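Local coordinates for protein 2-aminomuconic 6-semialdehyde dehydrogenase (Pseudomonas sp., PDB 7BZV) that probably catalyses the NAD+-dependent oxidation of 2-aminomuconic 6-semialdehyde to 2-aminomuconate in the meta-cleavage breakdown of 2-aminophenol, working as a tetramer, at residues Tyr294-Ile299 and Thr398-Glu403; Asn258-Phe263 and Ala418-Thr423. All blocks are in the same frame, centred on the assembly; numbering follows the deposited sequence.

How the contacts relate
Contacts 1 and 2 lie in one seven-stranded mixed sheet, their centres about 11 Å apart. Strand 394-400 pairs with 290-296 in contact 1, strand 258-262 with 418-422 in contact 2, and the two inner strands, 290-296 and 258-262, are themselves neighbours. Backbone bonds join them: Tyr294 N lies 2.8 Å from Ala260 O, and Tyr294 O lies equally far from Ile262 N. Along the chain, contact 1 is nested inside the loop that contact 2 closes. Four consecutive parallel strands, 394-400, 290-296, 258-262 and 418-422, thus come from two parts of the chain, 258-296 and 394-422, forming the centre of what is, in the aldehyde dehydrogenase family, the catalytic domain.

Contact 1: residues Tyr294-Ile299 and Thr398-Glu403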
loop_
_atom_site.group_PDB
_atom_site.type_symbol
_atom_site.label_atom_id
_atom_site.label_comp_id
_atom_site.label_asym_id
_atom_site.label_seq_id
_atom_site.Cartn_x
_atom_site.Cartn_y
_atom_site.Cartn_z
ATOM N N TYR B 294 -24.776 -5.599 27.376
ATOM C CA TYR B 294 -24.214 -6.516 28.365
ATOM C C TYR B 294 -23.373 -5.702 29.347
ATOM O O TYR B 294 -22.426 -5.015 28.930
ATOM C CB TYR B 294 -23.376 -7.609 27.659
ATOM C CG TYR B 294 -24.181 -8.350 26.607
ATOM C CD1 TYR B 294 -24.972 -9.446 26.947
ATOM C CD2 TYR B 294 -24.168 -7.946 25.284
ATOM C CE1 TYR B 294 -25.750 -10.113 25.989
ATOM C CE2 TYR B 294 -24.909 -8.600 24.332
ATOM C CZ TYR B 294 -25.721 -9.672 24.690
ATOM O OH TYR B 294 -26.461 -10.294 23.715
ATOM N N VAL B 295 -23.722 -5.749 30.638
ATOM C CA VAL B 295 -23.017 -4.978 31.661
ATOM C C VAL B 295 -22.427 -5.941 32.676
ATOM O O VAL B 295 -23.144 -6.791 33.211
ATOM C CB VAL B 295 -23.954 -3.966 32.356
ATOM C CG1 VAL B 295 -23.176 -3.085 33.335
ATOM C CG2 VAL B 295 -24.705 -3.167 31.285
ATOM N N GLU B 296 -21.128 -5.810 32.932
ATOM C CA GLU B 296 -20.483 -6.690 33.895
ATOM C C GLU B 296 -21.169 -6.566 35.259
ATOM O O GLU B 296 -21.461 -5.463 35.752
ATOM C CB GLU B 296 -19.006 -6.379 33.979
ATOM C CG GLU B 296 -18.220 -7.522 34.577
ATOM C CD GLU B 296 -16.749 -7.207 34.768
ATOM O OE1 GLU B 296 -16.240 -6.171 34.278
ATOM O OE2 GLU B 296 -16.092 -8.035 35.425
ATOM N N ARG B 297 -21.436 -7.721 35.859
ATOM C CA ARG B 297 -22.319 -7.811 37.030
ATOM C C ARG B 297 -22.027 -6.773 38.108
ATOM O O ARG B 297 -22.984 -6.182 38.630
ATOM C CB ARG B 297 -22.234 -9.225 37.629
ATOM C CG ARG B 297 -23.233 -9.593 38.757
ATOM C CD ARG B 297 -23.556 -11.133 38.786
ATOM N NE ARG B 297 -24.972 -11.225 38.477
ATOM C CZ ARG B 297 -25.505 -11.933 37.507
ATOM N NH1 ARG B 297 -24.758 -12.720 36.750
ATOM N NH2 ARG B 297 -26.806 -11.862 37.313
ATOM N N PRO B 298 -20.776 -6.530 38.508
ATOM C CA PRO B 298 -20.539 -5.599 39.631
ATOM C C PRO B 298 -20.982 -4.166 39.378
ATOM O O PRO B 298 -21.151 -3.418 40.356
ATOM C CB PRO B 298 -19.023 -5.671 39.844
ATOM C CG PRO B 298 -18.638 -7.054 39.333
ATOM C CD PRO B 298 -19.555 -7.274 38.130
ATOM N N ILE B 299 -21.175 -3.738 38.123
ATOM C CA ILE B 299 -21.701 -2.400 37.883
ATOM C C ILE B 299 -23.100 -2.428 37.279
ATOM O O ILE B 299 -23.614 -1.380 36.902
ATOM C CB ILE B 299 -20.754 -1.550 37.013
ATOM C CG1 ILE B 299 -20.414 -2.253 35.709
ATOM C CG2 ILE B 299 -19.511 -1.159 37.805
ATOM C CD1 ILE B 299 -20.052 -1.275 34.648
ATOM N N THR B 398 -28.631 -6.683 30.277
ATOM C CA THR B 398 -28.469 -7.956 30.984
ATOM C C THR B 398 -27.080 -7.980 31.605
ATOM O O THR B 398 -26.143 -7.405 31.039
ATOM C CB THR B 398 -28.671 -9.144 30.008
ATOM O OG1 THR B 398 -28.562 -10.425 30.654
ATOM C CG2 THR B 398 -27.645 -9.059 28.851
ATOM N N PRO B 399 -26.913 -8.608 32.761
ATOM C CA PRO B 399 -25.569 -8.756 33.331
ATOM C C PRO B 399 -24.789 -9.897 32.694
ATOM O O PRO B 399 -25.350 -10.860 32.167
ATOM C CB PRO B 399 -25.846 -9.072 34.811
ATOM C CG PRO B 399 -27.173 -9.822 34.777
ATOM C CD PRO B 399 -27.959 -9.208 33.613
ATOM N N PHE B 400 -23.469 -9.777 32.774
ATOM C CA PHE B 400 -22.551 -10.863 32.427
ATOM C C PHE B 400 -21.449 -10.954 33.471
ATOM O O PHE B 400 -21.215 -10.015 34.246
ATOM C CB PHE B 400 -21.927 -10.701 31.028
ATOM C CG PHE B 400 -20.862 -9.656 30.924
ATOM C CD1 PHE B 400 -19.534 -9.964 31.123
ATOM C CD2 PHE B 400 -21.188 -8.369 30.576
ATOM C CE1 PHE B 400 -18.534 -8.983 30.989
ATOM C CE2 PHE B 400 -20.228 -7.425 30.455
ATOM C CZ PHE B 400 -18.891 -7.726 30.652
ATOM N N ASP B 401 -20.774 -12.110 33.497
ATOM C CA ASP B 401 -19.738 -12.358 34.490
ATOM C C ASP B 401 -18.349 -12.520 33.902
ATOM O O ASP B 401 -17.390 -12.076 34.522
ATOM C CB ASP B 401 -20.088 -13.591 35.330
ATOM C CG ASP B 401 -21.354 -13.368 36.136
ATOM O OD1 ASP B 401 -21.322 -12.488 37.002
ATOM O OD2 ASP B 401 -22.389 -13.999 35.857
ATOM N N SER B 402 -18.202 -13.066 32.707
ATOM C CA SER B 402 -16.864 -13.294 32.197
ATOM C C SER B 402 -16.724 -12.842 30.749
ATOM O O SER B 402 -17.691 -12.702 29.995
ATOM C CB SER B 402 -16.481 -14.771 32.354
ATOM O OG SER B 402 -16.976 -15.493 31.252
ATOM N N GLU B 403 -15.467 -12.581 30.406
ATOM C CA GLU B 403 -15.092 -12.148 29.072
ATOM C C GLU B 403 -15.431 -13.202 28.024
ATOM O O GLU B 403 -16.012 -12.880 26.991
ATOM C CB GLU B 403 -13.597 -11.813 29.076
ATOM C CG GLU B 403 -13.028 -11.378 27.738
ATOM C CD GLU B 403 -11.552 -10.958 27.820
ATOM O OE1 GLU B 403 -11.165 -10.221 28.758
ATOM O OE2 GLU B 403 -10.788 -11.359 26.914
HETATM O O HOH W 1 -17.293 -10.180 36.515
#
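Thr398 meets Tyr294 side by side: its CG2 methyl is 3.3 Å from Tyr294 CD1, while the polar atoms have separate partners, Thr398 OG1 with Arg409 and Tyr294 OH with Arg292. Thr398 O accepts Val295 N at 3.0 Å, a nearly straight bond (167° at the hydrogen) and the first rung of the parallel pairing here. At Pro399 there is no N-H to give, and the residue instead sets CG over one face of the Arg297 guanidinium, 3.3 Å from NH2. The next rung runs from Phe400 N to Val295 O at 3.0 Å, with the donor well above the carbonyl plane, and Arg297 N closes the ladder on Phe400 O at 2.8 Å. With CG held between its own N and carbonyl carbon (chi1 75°), the Phe400 ring folds across the neighbouring strand, one face under Glu296 CA and CB; the CB-H points at the ring in a CH-pi contact, 4.0 Å from CB to the centroid. Asp401 reaches the edge of the same guanidinium, its OD2 2.8 Å from Arg297 NH1, in a salt bridge whose individual hydrogen bonds are weak. One water links Asp401 O to Glu296 OE2, while Glu296 OE1 goes to Ala264 N. The chemistry is therefore divided: a buried ring packed against the Glu296 backbone and CB, and a charge pair at the exposed strand ends that is probably moderated by solvent.

Contact 2: residues Asn258-Phe263 and Ala418-Thr423; sequences NAAVIF and AATIWT
Backbone hydrogen bonds carry most of the pairing between Asn258-Phe263 and Ala418-Thr423. Thr420 N gives to Ala259 O, Val261 N to Thr420 O, Trp422 N to Val261 O and Phe263 N to Trp422 O; Val261 N lies 2.8 Å from Thr420 O. Donors alternate between the strands, whose axes run 7° from parallel and 4.7 Å apart, evidence of regular parallel geometry. At the beginning of the ladder the direct rung is missing: a water stands between Ala259 N and Ala418 O, though its approach to Ala418 O is too short to be trusted in detail.

Side-chain polarity enters at Asn258. Its OD1 takes the Ala418 N-H at 3.0 Å, from well above the amide plane, and its ND2 is held by the carbonyls of Cys287 and Cys289. With an alanine in place of Asn258, Ala418 N would probably lose this acceptor and the two cysteine carbonyls their shared donor.

Apolar contacts divide between the sheet faces. Beside Val261, the Ile421 chain turns back at chi2 (-64°), bringing CD1 to 3.6 Å from Val261 CB, and CG2 of the same residue meets the Phe263 ring edge at CE2, 4.1 Å away. On the other face Ala260 CB presses on Thr420 CG2 at 3.5 Å, tighter than usual, and Ile262 CG1 approaches Trp422 CD1, where Met271 and Met275 add cover. With helix 268-280 on the Ala260 and Ile262 face and helix 426-435 on the Val261 and Ile421 face, the arrangement is a three-layer alpha/beta/alpha sandwich, consistent with the catalytic domain of aldehyde dehydrogenases.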
loop_
_atom_site.group_PDB
_atom_site.type_symbol
_atom_site.label_atom_id
_atom_site.label_comp_id
_atom_site.label_asym_id
_atom_site.label_seq_id
_atom_site.Cartn_x
_atom_site.Cartn_y
_atom_site.Cartn_z
ATOM N N ASN B 258 -27.207 -4.907 17.366
ATOM C CA ASN B 258 -25.822 -4.691 17.759
ATOM C C ASN B 258 -25.659 -4.748 19.271
ATOM O O ASN B 258 -26.524 -4.283 20.020
ATOM C CB ASN B 258 -25.379 -3.331 17.249
ATOM C CG ASN B 258 -25.515 -3.189 15.741
ATOM O OD1 ASN B 258 -25.092 -4.062 14.971
ATOM N ND2 ASN B 258 -26.139 -2.099 15.311
ATOM N N ALA B 259 -24.508 -5.257 19.717
ATOM C CA ALA B 259 -24.198 -5.393 21.127
ATOM C C ALA B 259 -23.288 -4.279 21.633
ATOM O O ALA B 259 -22.342 -3.863 20.962
ATOM C CB ALA B 259 -23.526 -6.739 21.398
ATOM N N ALA B 260 -23.591 -3.824 22.836
ATOM C CA ALA B 260 -22.703 -3.020 23.658
ATOM C C ALA B 260 -22.226 -3.864 24.818
ATOM O O ALA B 260 -23.034 -4.539 25.465
ATOM C CB ALA B 260 -23.428 -1.784 24.190
ATOM N N VAL B 261 -20.923 -3.791 25.105
ATOM C CA VAL B 261 -20.288 -4.564 26.165
ATOM C C VAL B 261 -19.593 -3.586 27.117
ATOM O O VAL B 261 -18.596 -2.952 26.740
ATOM C CB VAL B 261 -19.285 -5.592 25.603
ATOM C CG1 VAL B 261 -18.711 -6.432 26.704
ATOM C CG2 VAL B 261 -19.948 -6.465 24.592
ATOM N N ILE B 262 -20.073 -3.522 28.363
ATOM C CA ILE B 262 -19.621 -2.546 29.344
ATOM C C ILE B 262 -18.991 -3.281 30.522
ATOM O O ILE B 262 -19.681 -3.965 31.292
ATOM C CB ILE B 262 -20.770 -1.639 29.792
ATOM C CG1 ILE B 262 -21.368 -0.966 28.538
ATOM C CG2 ILE B 262 -20.262 -0.601 30.831
ATOM C CD1 ILE B 262 -22.746 -0.453 28.771
ATOM N N PHE B 263 -17.683 -3.143 30.655
ATOM C CA PHE B 263 -16.924 -3.729 31.742
ATOM C C PHE B 263 -16.880 -2.807 32.956
ATOM O O PHE B 263 -16.973 -1.575 32.866
ATOM C CB PHE B 263 -15.489 -4.073 31.285
ATOM C CG PHE B 263 -15.442 -5.263 30.346
ATOM C CD1 PHE B 263 -15.344 -6.564 30.836
ATOM C CD2 PHE B 263 -15.536 -5.074 28.988
ATOM C CE1 PHE B 263 -15.328 -7.641 29.974
ATOM C CE2 PHE B 263 -15.499 -6.165 28.090
ATOM C CZ PHE B 263 -15.412 -7.433 28.585
ATOM N N ALA B 418 -22.234 -3.935 13.945
ATOM C CA ALA B 418 -21.390 -3.128 14.821
ATOM C C ALA B 418 -21.409 -3.610 16.267
ATOM O O ALA B 418 -22.311 -4.337 16.708
ATOM C CB ALA B 418 -21.820 -1.657 14.814
ATOM N N ALA B 419 -20.382 -3.166 17.012
ATOM C CA ALA B 419 -20.298 -3.357 18.450
ATOM C C ALA B 419 -19.621 -2.151 19.096
ATOM O O ALA B 419 -18.897 -1.407 18.439
ATOM C CB ALA B 419 -19.530 -4.630 18.824
ATOM N N THR B 420 -19.921 -1.932 20.380
ATOM C CA THR B 420 -19.258 -0.888 21.161
ATOM C C THR B 420 -18.882 -1.466 22.520
ATOM O O THR B 420 -19.735 -2.006 23.232
ATOM C CB THR B 420 -20.136 0.366 21.300
ATOM O OG1 THR B 420 -19.446 1.374 22.078
ATOM C CG2 THR B 420 -21.471 0.044 21.944
ATOM N N ILE B 421 -17.596 -1.373 22.851
ATOM C CA ILE B 421 -16.974 -1.974 24.027
ATOM C C ILE B 421 -16.395 -0.866 24.905
ATOM O O ILE B 421 -15.618 -0.045 24.413
ATOM C CB ILE B 421 -15.793 -2.880 23.635
ATOM C CG1 ILE B 421 -16.139 -3.833 22.474
ATOM C CG2 ILE B 421 -15.239 -3.637 24.824
ATOM C CD1 ILE B 421 -17.180 -4.760 22.848
ATOM N N TRP B 422 -16.625 -0.954 26.213
ATOM C CA TRP B 422 -16.183 0.062 27.179
ATOM C C TRP B 422 -15.347 -0.633 28.253
ATOM O O TRP B 422 -15.873 -1.438 29.034
ATOM C CB TRP B 422 -17.386 0.807 27.788
ATOM C CG TRP B 422 -18.080 1.663 26.724
ATOM C CD1 TRP B 422 -19.015 1.237 25.816
ATOM C CD2 TRP B 422 -17.821 3.038 26.407
ATOM N NE1 TRP B 422 -19.353 2.253 24.977
ATOM C CE2 TRP B 422 -18.632 3.363 25.300
ATOM C CE3 TRP B 422 -17.002 4.026 26.956
ATOM C CZ2 TRP B 422 -18.670 4.629 24.758
ATOM C CZ3 TRP B 422 -17.027 5.275 26.404
ATOM C CH2 TRP B 422 -17.856 5.567 25.307
ATOM N N THR B 423 -14.056 -0.308 28.285
ATOM C CA THR B 423 -13.089 -0.811 29.265
ATOM C C THR B 423 -11.880 0.100 29.231
ATOM O O THR B 423 -11.574 0.694 28.194
ATOM C CB THR B 423 -12.657 -2.254 28.953
ATOM O OG1 THR B 423 -11.652 -2.689 29.877
ATOM C CG2 THR B 423 -12.013 -2.335 27.569
HETATM O O HOH W 2 -22.686 -6.537 17.891
#